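Local coordinates for IPT/TIG domain-containing protein (Bacteroides thetaiotaomicron, PDB 3TC9), which is of uncharacterised function but, with a six-bladed beta-propeller and an immunoglobulin-like IPT/TIG domain, may act as an auxiliary nutrient-binding protein, at residues 264-269 / 293-298; 321-326 / 363-368; 330-335 / 358-363. All coordinates share one frame; numbering follows the deposited sequence.

Interaction 1: 264-269 / 293-298. With EDO (1,2-ethanediol), chain T.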
loop_
_atom_site.group_PDB
_atom_site.type_symbol
_atom_site.label_atom_id
_atom_site.label_comp_id
_atom_site.label_asym_id
_atom_site.label_seq_id
_atom_site.Cartn_x
_atom_site.Cartn_y
_atom_site.Cartn_z
ATOM N N PHE B 264 21.595 30.322 -3.051
ATOM C CA PHE B 264 22.491 30.144 -1.909
ATOM C C PHE B 264 23.620 29.216 -2.283
ATOM O O PHE B 264 23.491 28.416 -3.210
ATOM C CB PHE B 264 21.734 29.582 -0.670
ATOM C CG PHE B 264 20.763 28.446 -0.933
ATOM C CD1 PHE B 264 21.216 27.144 -1.110
ATOM C CD2 PHE B 264 19.392 28.678 -0.981
ATOM C CE1 PHE B 264 20.316 26.102 -1.364
ATOM C CE2 PHE B 264 18.498 27.633 -1.235
ATOM C CZ PHE B 264 18.968 26.356 -1.427
ATOM N N THR B 265 24.717 29.324 -1.535
ATOM C CA THR B 265 25.915 28.490 -1.620
ATOM C C THR B 265 25.727 27.384 -0.547
ATOM O O THR B 265 25.159 27.675 0.518
ATOM C CB THR B 265 27.140 29.437 -1.426
ATOM O OG1 THR B 265 27.728 29.718 -2.694
ATOM C CG2 THR B 265 28.183 28.926 -0.435
ATOM N N ILE B 266 26.172 26.137 -0.813
ATOM C CA ILE B 266 26.025 25.053 0.169
ATOM C C ILE B 266 27.086 25.190 1.277
ATOM O O ILE B 266 26.718 25.238 2.455
ATOM C CB ILE B 266 26.050 23.622 -0.469
ATOM C CG1 ILE B 266 24.933 23.422 -1.547
ATOM C CG2 ILE B 266 26.010 22.506 0.611
ATOM C CD1 ILE B 266 23.478 23.783 -1.168
ATOM N N GLN B 267 28.387 25.210 0.905
ATOM C CA GLN B 267 29.498 25.280 1.849
ATOM C C GLN B 267 30.745 25.872 1.154
ATOM O O GLN B 267 30.846 27.086 1.004
ATOM C CB GLN B 267 29.778 23.866 2.427
ATOM C CG GLN B 267 30.767 23.805 3.596
ATOM C CD GLN B 267 30.720 22.510 4.387
ATOM O OE1 GLN B 267 29.663 21.911 4.622
ATOM N NE2 GLN B 267 31.875 22.060 4.863
ATOM N N ASP B 268 31.655 25.014 0.678
ATOM C CA ASP B 268 32.911 25.432 0.074
ATOM C C ASP B 268 32.975 25.190 -1.452
ATOM O O ASP B 268 31.995 24.770 -2.072
ATOM C CB ASP B 268 34.072 24.717 0.782
ATOM C CG ASP B 268 34.043 24.818 2.304
ATOM O OD1 ASP B 268 33.794 25.930 2.826
ATOM O OD2 ASP B 268 34.301 23.795 2.970
ATOM N N SER B 269 34.130 25.536 -2.051
ATOM C CA SER B 269 34.439 25.395 -3.473
ATOM C C SER B 269 34.513 23.920 -3.872
ATOM O O SER B 269 34.879 23.086 -3.040
ATOM C CB SER B 269 35.750 26.106 -3.811
ATOM O OG SER B 269 36.686 26.177 -2.742
ATOM N N TYR B 293 27.585 13.283 1.779
ATOM C CA TYR B 293 26.562 13.651 2.752
ATOM C C TYR B 293 25.354 14.223 2.024
ATOM O O TYR B 293 25.407 14.542 0.823
ATOM C CB TYR B 293 27.114 14.613 3.840
ATOM C CG TYR B 293 27.297 16.060 3.433
ATOM C CD1 TYR B 293 28.209 16.417 2.441
ATOM C CD2 TYR B 293 26.645 17.080 4.114
ATOM C CE1 TYR B 293 28.414 17.755 2.092
ATOM C CE2 TYR B 293 26.845 18.418 3.778
ATOM C CZ TYR B 293 27.716 18.751 2.753
ATOM O OH TYR B 293 27.916 20.069 2.410
ATOM N N ILE B 294 24.240 14.295 2.743
ATOM C CA ILE B 294 22.982 14.790 2.201
ATOM C C ILE B 294 22.438 15.916 3.093
ATOM O O ILE B 294 22.521 15.861 4.323
ATOM C CB ILE B 294 21.964 13.614 2.018
ATOM C CG1 ILE B 294 22.549 12.486 1.112
ATOM C CG2 ILE B 294 20.592 14.102 1.507
ATOM C CD1 ILE B 294 21.775 11.152 1.122
ATOM N N LEU B 295 21.862 16.925 2.449
ATOM C CA LEU B 295 21.218 18.040 3.142
ATOM C C LEU B 295 19.750 18.088 2.774
ATOM O O LEU B 295 19.363 17.555 1.734
ATOM C CB LEU B 295 21.881 19.381 2.790
ATOM C CG LEU B 295 23.393 19.484 3.001
ATOM C CD1 LEU B 295 24.095 19.371 1.704
ATOM C CD2 LEU B 295 23.759 20.810 3.653
ATOM N N ARG B 296 18.942 18.737 3.593
ATOM C CA ARG B 296 17.536 18.965 3.282
ATOM C C ARG B 296 17.322 20.459 3.129
ATOM O O ARG B 296 17.817 21.235 3.948
ATOM C CB ARG B 296 16.610 18.398 4.356
ATOM C CG ARG B 296 15.151 18.718 4.137
ATOM C CD ARG B 296 14.304 17.950 5.100
ATOM N NE ARG B 296 13.007 18.590 5.247
ATOM C CZ ARG B 296 11.923 17.973 5.682
ATOM N NH1 ARG B 296 11.970 16.687 6.012
ATOM N NH2 ARG B 296 10.784 18.630 5.793
ATOM N N SER B 297 16.613 20.862 2.071
ATOM C CA SER B 297 16.283 22.267 1.823
ATOM C C SER B 297 14.765 22.391 1.782
ATOM O O SER B 297 14.119 21.859 0.876
ATOM C CB SER B 297 16.923 22.753 0.530
ATOM O OG SER B 297 16.438 24.041 0.201
ATOM N N ASP B 298 14.190 23.042 2.790
ATOM C CA ASP B 298 12.744 23.229 2.870
ATOM C C ASP B 298 12.284 24.232 1.821
ATOM O O ASP B 298 12.984 25.204 1.530
ATOM C CB ASP B 298 12.309 23.672 4.280
ATOM C CG ASP B 298 12.371 22.572 5.331
ATOM O OD1 ASP B 298 12.256 21.367 4.954
ATOM O OD2 ASP B 298 12.504 22.910 6.536
HETATM C C1 EDO T . 6.824 16.023 4.004
HETATM O O1 EDO T . 5.772 16.167 3.041
HETATM C C2 EDO T . 7.127 17.368 4.664
HETATM O O2 EDO T . 7.962 17.157 5.815
HETATM O O HOH W 1 27.087 21.786 4.314
#

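Interaction 2: 321-326 / 363-368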
loop_
_atom_site.group_PDB
_atom_site.type_symbol
_atom_site.label_atom_id
_atom_site.label_comp_id
_atom_site.label_asym_id
_atom_site.label_seq_id
_atom_site.Cartn_x
_atom_site.Cartn_y
_atom_site.Cartn_z
ATOM N N TRP B 321 31.317 3.145 4.755
ATOM C CA TRP B 321 30.066 2.408 4.692
ATOM C C TRP B 321 29.645 2.143 6.115
ATOM O O TRP B 321 30.250 1.313 6.789
ATOM C CB TRP B 321 30.186 1.117 3.867
ATOM C CG TRP B 321 28.882 0.379 3.804
ATOM C CD1 TRP B 321 27.738 0.785 3.179
ATOM C CD2 TRP B 321 28.543 -0.799 4.539
ATOM N NE1 TRP B 321 26.721 -0.103 3.434
ATOM C CE2 TRP B 321 27.199 -1.108 4.234
ATOM C CE3 TRP B 321 29.274 -1.681 5.362
ATOM C CZ2 TRP B 321 26.566 -2.251 4.732
ATOM C CZ3 TRP B 321 28.648 -2.820 5.847
ATOM C CH2 TRP B 321 27.318 -3.103 5.519
ATOM N N VAL B 322 28.697 2.952 6.617
ATOM C CA VAL B 322 28.221 2.944 8.004
ATOM C C VAL B 322 26.738 3.260 8.037
ATOM O O VAL B 322 26.318 4.366 7.684
ATOM C CB VAL B 322 28.995 3.922 8.968
ATOM C CG1 VAL B 322 28.469 3.817 10.408
ATOM C CG2 VAL B 322 30.506 3.700 8.957
ATOM N N ASP B 323 25.947 2.284 8.461
ATOM C CA ASP B 323 24.513 2.454 8.680
ATOM C C ASP B 323 24.354 3.144 10.058
ATOM O O ASP B 323 25.156 2.904 10.954
ATOM C CB ASP B 323 23.773 1.088 8.559
ATOM C CG ASP B 323 23.740 0.571 7.116
ATOM O OD1 ASP B 323 23.749 1.402 6.187
ATOM O OD2 ASP B 323 23.687 -0.671 6.920
ATOM N N GLY B 324 23.437 4.092 10.172
ATOM C CA GLY B 324 23.273 4.878 11.396
ATOM C C GLY B 324 22.389 6.095 11.222
ATOM O O GLY B 324 21.846 6.322 10.130
ATOM N N VAL B 325 22.192 6.867 12.311
ATOM C CA VAL B 325 21.332 8.047 12.319
ATOM C C VAL B 325 22.143 9.336 12.091
ATOM O O VAL B 325 23.167 9.566 12.737
ATOM C CB VAL B 325 20.520 8.119 13.637
ATOM C CG1 VAL B 325 19.646 9.383 13.707
ATOM C CG2 VAL B 325 19.668 6.883 13.815
ATOM N N GLY B 326 21.632 10.185 11.202
ATOM C CA GLY B 326 22.209 11.491 10.913
ATOM C C GLY B 326 23.659 11.442 10.475
ATOM O O GLY B 326 24.013 10.669 9.575
ATOM N N CYS B 363 26.143 -0.402 -3.345
ATOM C CA CYS B 363 24.882 -0.833 -2.731
ATOM C C CYS B 363 23.795 0.247 -2.837
ATOM O O CYS B 363 24.038 1.353 -3.339
ATOM C CB CYS B 363 25.117 -1.243 -1.276
ATOM S SG CYS B 363 25.731 0.087 -0.233
ATOM N N ILE B 364 22.583 -0.127 -2.420
ATOM C CA ILE B 364 21.419 0.749 -2.362
ATOM C C ILE B 364 21.173 1.027 -0.900
ATOM O O ILE B 364 21.093 0.089 -0.093
ATOM C CB ILE B 364 20.143 0.181 -3.070
ATOM C CG1 ILE B 364 20.400 -0.383 -4.490
ATOM C CG2 ILE B 364 19.000 1.213 -3.060
ATOM C CD1 ILE B 364 21.060 0.619 -5.566
ATOM N N ARG B 365 21.058 2.304 -0.557
ATOM C CA ARG B 365 20.814 2.727 0.821
ATOM C C ARG B 365 19.402 3.260 0.963
ATOM O O ARG B 365 18.765 3.566 -0.032
ATOM C CB ARG B 365 21.840 3.793 1.263
ATOM C CG ARG B 365 23.298 3.501 0.881
ATOM C CD ARG B 365 24.017 2.451 1.705
ATOM N NE ARG B 365 24.057 2.745 3.139
ATOM C CZ ARG B 365 24.986 3.465 3.752
ATOM N NH1 ARG B 365 25.974 4.013 3.061
ATOM N NH2 ARG B 365 24.933 3.647 5.059
ATOM N N ILE B 366 18.890 3.304 2.193
ATOM C CA ILE B 366 17.594 3.888 2.505
ATOM C C ILE B 366 17.791 4.986 3.541
ATOM O O ILE B 366 18.368 4.726 4.577
ATOM C CB ILE B 366 16.511 2.867 3.012
ATOM C CG1 ILE B 366 16.469 1.556 2.175
ATOM C CG2 ILE B 366 15.130 3.542 3.138
ATOM C CD1 ILE B 366 15.789 0.458 2.873
ATOM N N LEU B 367 17.278 6.189 3.264
ATOM C CA LEU B 367 17.237 7.334 4.167
ATOM C C LEU B 367 15.782 7.573 4.554
ATOM O O LEU B 367 14.957 7.939 3.689
ATOM C CB LEU B 367 17.841 8.597 3.531
ATOM C CG LEU B 367 17.635 9.933 4.286
ATOM C CD1 LEU B 367 18.292 9.917 5.688
ATOM C CD2 LEU B 367 18.156 11.075 3.481
ATOM N N THR B 368 15.462 7.328 5.843
ATOM C CA THR B 368 14.113 7.541 6.368
ATOM C C THR B 368 13.902 9.020 6.677
ATOM O O THR B 368 14.869 9.734 6.923
ATOM C CB THR B 368 13.847 6.716 7.650
ATOM O OG1 THR B 368 14.481 7.366 8.746
ATOM C CG2 THR B 368 14.228 5.256 7.517
#

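Interaction 3: 330-335 / 358-363. With EDO (1,2-ethanediol), chain V; EDO (1,2-ethanediol), chain R; EDO (1,2-ethanediol), chain U.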
loop_
_atom_site.group_PDB
_atom_site.type_symbol
_atom_site.label_atom_id
_atom_site.label_comp_id
_atom_site.label_asym_id
_atom_site.label_seq_id
_atom_site.Cartn_x
_atom_site.Cartn_y
_atom_site.Cartn_z
ATOM N N ARG B 330 27.429 6.974 7.160
ATOM C CA ARG B 330 28.489 7.288 6.204
ATOM C C ARG B 330 28.190 6.697 4.871
ATOM O O ARG B 330 27.661 5.595 4.776
ATOM C CB ARG B 330 29.879 6.794 6.661
ATOM C CG ARG B 330 30.349 7.324 8.008
ATOM C CD ARG B 330 30.716 8.776 7.973
ATOM N NE ARG B 330 30.276 9.499 9.173
ATOM C CZ ARG B 330 30.966 9.542 10.304
ATOM N NH1 ARG B 330 32.059 8.813 10.446
ATOM N NH2 ARG B 330 30.541 10.286 11.324
HETATM N N MSE B 331 28.590 7.414 3.831
HETATM C CA MSE B 331 28.415 6.957 2.468
HETATM C C MSE B 331 29.665 7.284 1.651
HETATM O O MSE B 331 30.600 7.909 2.144
HETATM C CB MSE B 331 27.135 7.549 1.854
HETATM C CG MSE B 331 27.186 9.041 1.635
HETATM SE SE MSE B 331 25.411 9.758 1.823
HETATM C CE MSE B 331 25.003 9.197 3.780
ATOM N N HIS B 332 29.700 6.799 0.435
ATOM C CA HIS B 332 30.816 6.997 -0.446
ATOM C C HIS B 332 30.305 7.133 -1.868
ATOM O O HIS B 332 29.987 6.137 -2.531
ATOM C CB HIS B 332 31.820 5.845 -0.295
ATOM C CG HIS B 332 33.136 6.089 -0.966
ATOM N ND1 HIS B 332 34.168 5.173 -0.875
ATOM C CD2 HIS B 332 33.537 7.119 -1.751
ATOM C CE1 HIS B 332 35.151 5.665 -1.611
ATOM N NE2 HIS B 332 34.813 6.826 -2.167
ATOM N N ALA B 333 30.238 8.398 -2.325
ATOM C CA ALA B 333 29.782 8.872 -3.640
ATOM C C ALA B 333 28.280 8.571 -3.847
ATOM O O ALA B 333 27.944 7.752 -4.704
ATOM C CB ALA B 333 30.627 8.268 -4.777
ATOM N N PRO B 334 27.349 9.192 -3.088
ATOM C CA PRO B 334 25.927 8.909 -3.341
ATOM C C PRO B 334 25.515 9.481 -4.699
ATOM O O PRO B 334 26.019 10.535 -5.111
ATOM C CB PRO B 334 25.217 9.608 -2.191
ATOM C CG PRO B 334 26.141 10.737 -1.789
ATOM C CD PRO B 334 27.525 10.195 -2.008
ATOM N N ARG B 335 24.668 8.751 -5.432
ATOM C CA ARG B 335 24.256 9.183 -6.763
ATOM C C ARG B 335 22.746 9.432 -6.776
ATOM O O ARG B 335 22.267 10.108 -5.870
ATOM C CB ARG B 335 24.709 8.150 -7.816
ATOM C CG ARG B 335 26.234 8.141 -8.074
ATOM C CD ARG B 335 26.711 9.508 -8.550
ATOM N NE ARG B 335 28.012 9.455 -9.201
ATOM C CZ ARG B 335 28.198 9.319 -10.508
ATOM N NH1 ARG B 335 27.159 9.220 -11.327
ATOM N NH2 ARG B 335 29.425 9.274 -11.005
ATOM N N ASP B 358 24.630 4.215 -3.609
ATOM C CA ASP B 358 25.880 4.563 -2.920
ATOM C C ASP B 358 26.968 3.925 -3.786
ATOM O O ASP B 358 27.349 2.769 -3.582
ATOM C CB ASP B 358 25.851 4.050 -1.479
ATOM C CG ASP B 358 26.835 4.707 -0.530
ATOM O OD1 ASP B 358 27.411 5.755 -0.901
ATOM O OD2 ASP B 358 26.998 4.193 0.609
ATOM N N ARG B 359 27.340 4.656 -4.859
ATOM C CA ARG B 359 28.226 4.216 -5.932
ATOM C C ARG B 359 29.476 3.473 -5.470
ATOM O O ARG B 359 29.700 2.359 -5.955
ATOM C CB ARG B 359 28.614 5.388 -6.829
ATOM C CG ARG B 359 29.144 4.988 -8.186
ATOM C CD ARG B 359 30.058 6.066 -8.716
ATOM N NE ARG B 359 30.270 5.927 -10.155
ATOM C CZ ARG B 359 31.432 5.634 -10.726
ATOM N NH1 ARG B 359 32.515 5.433 -9.983
ATOM N NH2 ARG B 359 31.519 5.524 -12.044
ATOM N N GLU B 360 30.297 4.061 -4.583
ATOM C CA GLU B 360 31.580 3.432 -4.246
ATOM C C GLU B 360 31.479 2.433 -3.105
ATOM O O GLU B 360 32.481 1.803 -2.755
ATOM C CB GLU B 360 32.678 4.463 -3.958
ATOM C CG GLU B 360 33.043 5.372 -5.128
ATOM C CD GLU B 360 33.559 4.714 -6.392
ATOM O OE1 GLU B 360 34.202 3.640 -6.315
ATOM O OE2 GLU B 360 33.332 5.303 -7.470
ATOM N N ASN B 361 30.279 2.262 -2.555
ATOM C CA ASN B 361 29.975 1.265 -1.549
ATOM C C ASN B 361 29.252 0.097 -2.217
ATOM O O ASN B 361 28.987 -0.923 -1.557
ATOM C CB ASN B 361 29.156 1.875 -0.416
ATOM C CG ASN B 361 30.014 2.615 0.583
ATOM O OD1 ASN B 361 31.180 2.295 0.809
ATOM N ND2 ASN B 361 29.449 3.614 1.215
ATOM N N HIS B 362 28.951 0.252 -3.540
ATOM C CA HIS B 362 28.293 -0.739 -4.434
ATOM C C HIS B 362 26.981 -1.291 -3.852
ATOM O O HIS B 362 26.722 -2.499 -3.889
ATOM C CB HIS B 362 29.257 -1.890 -4.770
ATOM C CG HIS B 362 30.566 -1.390 -5.274
ATOM N ND1 HIS B 362 30.708 -0.949 -6.565
ATOM C CD2 HIS B 362 31.737 -1.212 -4.620
ATOM C CE1 HIS B 362 31.964 -0.550 -6.675
ATOM N NE2 HIS B 362 32.619 -0.695 -5.528
ATOM N N CYS B 363 26.143 -0.402 -3.345
ATOM C CA CYS B 363 24.882 -0.833 -2.731
ATOM C C CYS B 363 23.795 0.247 -2.837
ATOM O O CYS B 363 24.038 1.353 -3.339
ATOM C CB CYS B 363 25.117 -1.243 -1.276
ATOM S SG CYS B 363 25.731 0.087 -0.233
HETATM C C1 EDO V . 34.759 2.774 1.349
HETATM O O1 EDO V . 33.575 3.586 1.340
HETATM C C2 EDO V . 34.900 2.071 2.696
HETATM O O2 EDO V . 35.522 2.950 3.640
HETATM C C1 EDO R . 35.532 9.145 -5.098
HETATM O O1 EDO R . 34.540 9.528 -4.150
HETATM C C2 EDO R . 36.874 9.133 -4.381
HETATM O O2 EDO R . 36.885 8.067 -3.428
HETATM C C1 EDO U . 24.892 11.496 -11.923
HETATM O O1 EDO U . 23.965 12.439 -12.447
HETATM C C2 EDO U . 24.179 10.779 -10.788
HETATM O O2 EDO U . 24.081 9.380 -11.073
#

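Interaction 1: 264-269 / 293-298
Ile266 and Gln267 meet Tyr293 and Leu295 where two neighbouring blades of the six-bladed beta-propeller adjoin, strand 260-265 closing one blade and strand 293-300 lying within the next. Only side chains bridge the gap, since the nearest CA atoms, those of Ile266 and Leu295, are 9.0 Å apart. The long Tyr293 and the branched Ile266 and Leu295 suit this seam because their side chains are large enough to reach across that separation. Ile266 runs alongside Leu295 and Tyr293, pointing the other way. Its first torsion (chi1 -58°) sets CG2 opposite the backbone N, and this methyl does the touching: it lies 3.8 Å from Leu295 CD1 and also packs beside Tyr293 OH. Gln267, its chain extended, slants across the tyrosine with its amide plane turned 60° from the ring. A water joins their polar ends. It donates to Gln267 OE1 at 2.6 Å and is hydrogen-bonded to Tyr293 OH at 2.7 Å. The same hydroxyl is bonded to Trp271 NE1, in the loop that continues from 264-269, so the tyrosine end is held by more than the water. Farther along the seam, Phe264 reaches over from its strand while also packing on Pro309 of strand 305-312. The small Ser297 suits the place beside the ring: its OG is hydrogen-bonded to Thr307 O within its own blade, and it meets Phe264 CZ obliquely at 3.8 Å.

Interaction 2: 321-326 / 363-368
Trp321 sets the CD1 corner of its indole over one face of the Arg365 guanidinium, while Val322 O sits at the edge of that group, in plane, within a single blade of the beta-propeller. CD1 is 3.6 Å from the guanidinium plane and displaced toward the rim. The two flat groups are inclined at 62°, so this is not a parallel stack. Asp323 OD1 comes in tilted from the guanidinium plane by 29° and forms a salt bridge with Arg365 NH2 at 2.8 Å. The same nitrogen gives a weak hydrogen bond to Val322 O at 3.1 Å, so a carboxylate and a main-chain carbonyl share one NH2. A long side chain with several N-H donors suits this place: it starts on strand 363-367 and must reach the loop leading into edge strand 324-325. Bends at chi2 and chi3 curl the chain so that its head turns to that loop. Strand 372-376 lies between the two strands, and its Thr375 OG1 is hydrogen-bonded to both Trp321 NE1 and Asp323 OD1, tying the loop to the sheet. The other terminal nitrogen, Arg365 NH1, turns to Asp358 and to Arg330 O. Beside the arginine, Cys363 offers a small, polarisable sulfur to the indole in a sulfur-aromatic contact. SG approaches obliquely, 4.6 Å from the centroid of the five-membered Trp321 ring and 3.8 Å from Trp321 NE1.

Interaction 3: 330-335 / 358-363
His332 and Asp358 meet where innermost strand 334-341 of a propeller blade begins and strand 352-358 ends; Pro334 and Asp358 form the one antiparallel bridge, a non-hydrogen-bonded pair. Next comes a tight turn to strand 363-367, closed by a G1 beta bulge in which His362 and Cys363 face Asp358. Its Asp-x-x-Asn sequence recalls the turns of NHL-type propellers.

Hydrogen bonds give the contact its frame. Asp358 OD1 uses its syn lone pair to accept from His332 N at 2.8 Å. Its other oxygen, OD2, is met from above the carboxylate plane by Asn361 ND2 at 2.6 Å, in a nearly straight bond, and also pairs with Arg365. The turn returns the grip through Glu360 N, which donates to His332 O at 2.9 Å, and more weakly through Arg359 N to Ala333 O. An alanine in place of Asp358 would probably leave His332 N without its acceptor, Arg365 NH1 without its carboxylate mate and the Asn361 amide less firmly fixed.

With its CG opposite the backbone N (chi1 -169°), the His332 ring packs under Glu360 CB, a CH-pi contact with CB 3.4 Å from the ring centroid. His332 ND1 and Asn361 OD1 share an ethanediol hydroxyl.

The charged Arg335 and Arg359 chains run side by side; their guanidinium planes are 13° apart, with Arg359 NE over one face of the Arg335 group, 3.6 Å from Arg335 NH2. Two acids probably offset the repulsion: Arg359 NH1 pairs with Glu360 OE2 at 2.6 Å, and NE with Glu402.

Held by an arginine and two N-H donors, the buried Asp358 carboxylate is likely to remain ionised, and it sets the turn against the incoming strand.

Interactions 2 and 3 belong to one blade and have centres about 10 Å apart; interaction 3 is nested in the loop that interaction 2 closes, and both include Cys363. Their main joint is Arg365, whose NH1 forms a salt bridge with Asp358 OD2 at 2.7 Å and a probable hydrogen bond with Arg330 O at 2.9 Å. Trp321 also packs on Asn361. Interaction 1 lies at the seam between the two preceding blades, its centre about 18 Å from that of interaction 3, and meets it through the selenium of Met331, 4.0 Å from Ile294 CD1. Ethanediol molecules, probably from the crystallisation liquor, bind at interactions 1 and 3, but do not reveal the natural ligand.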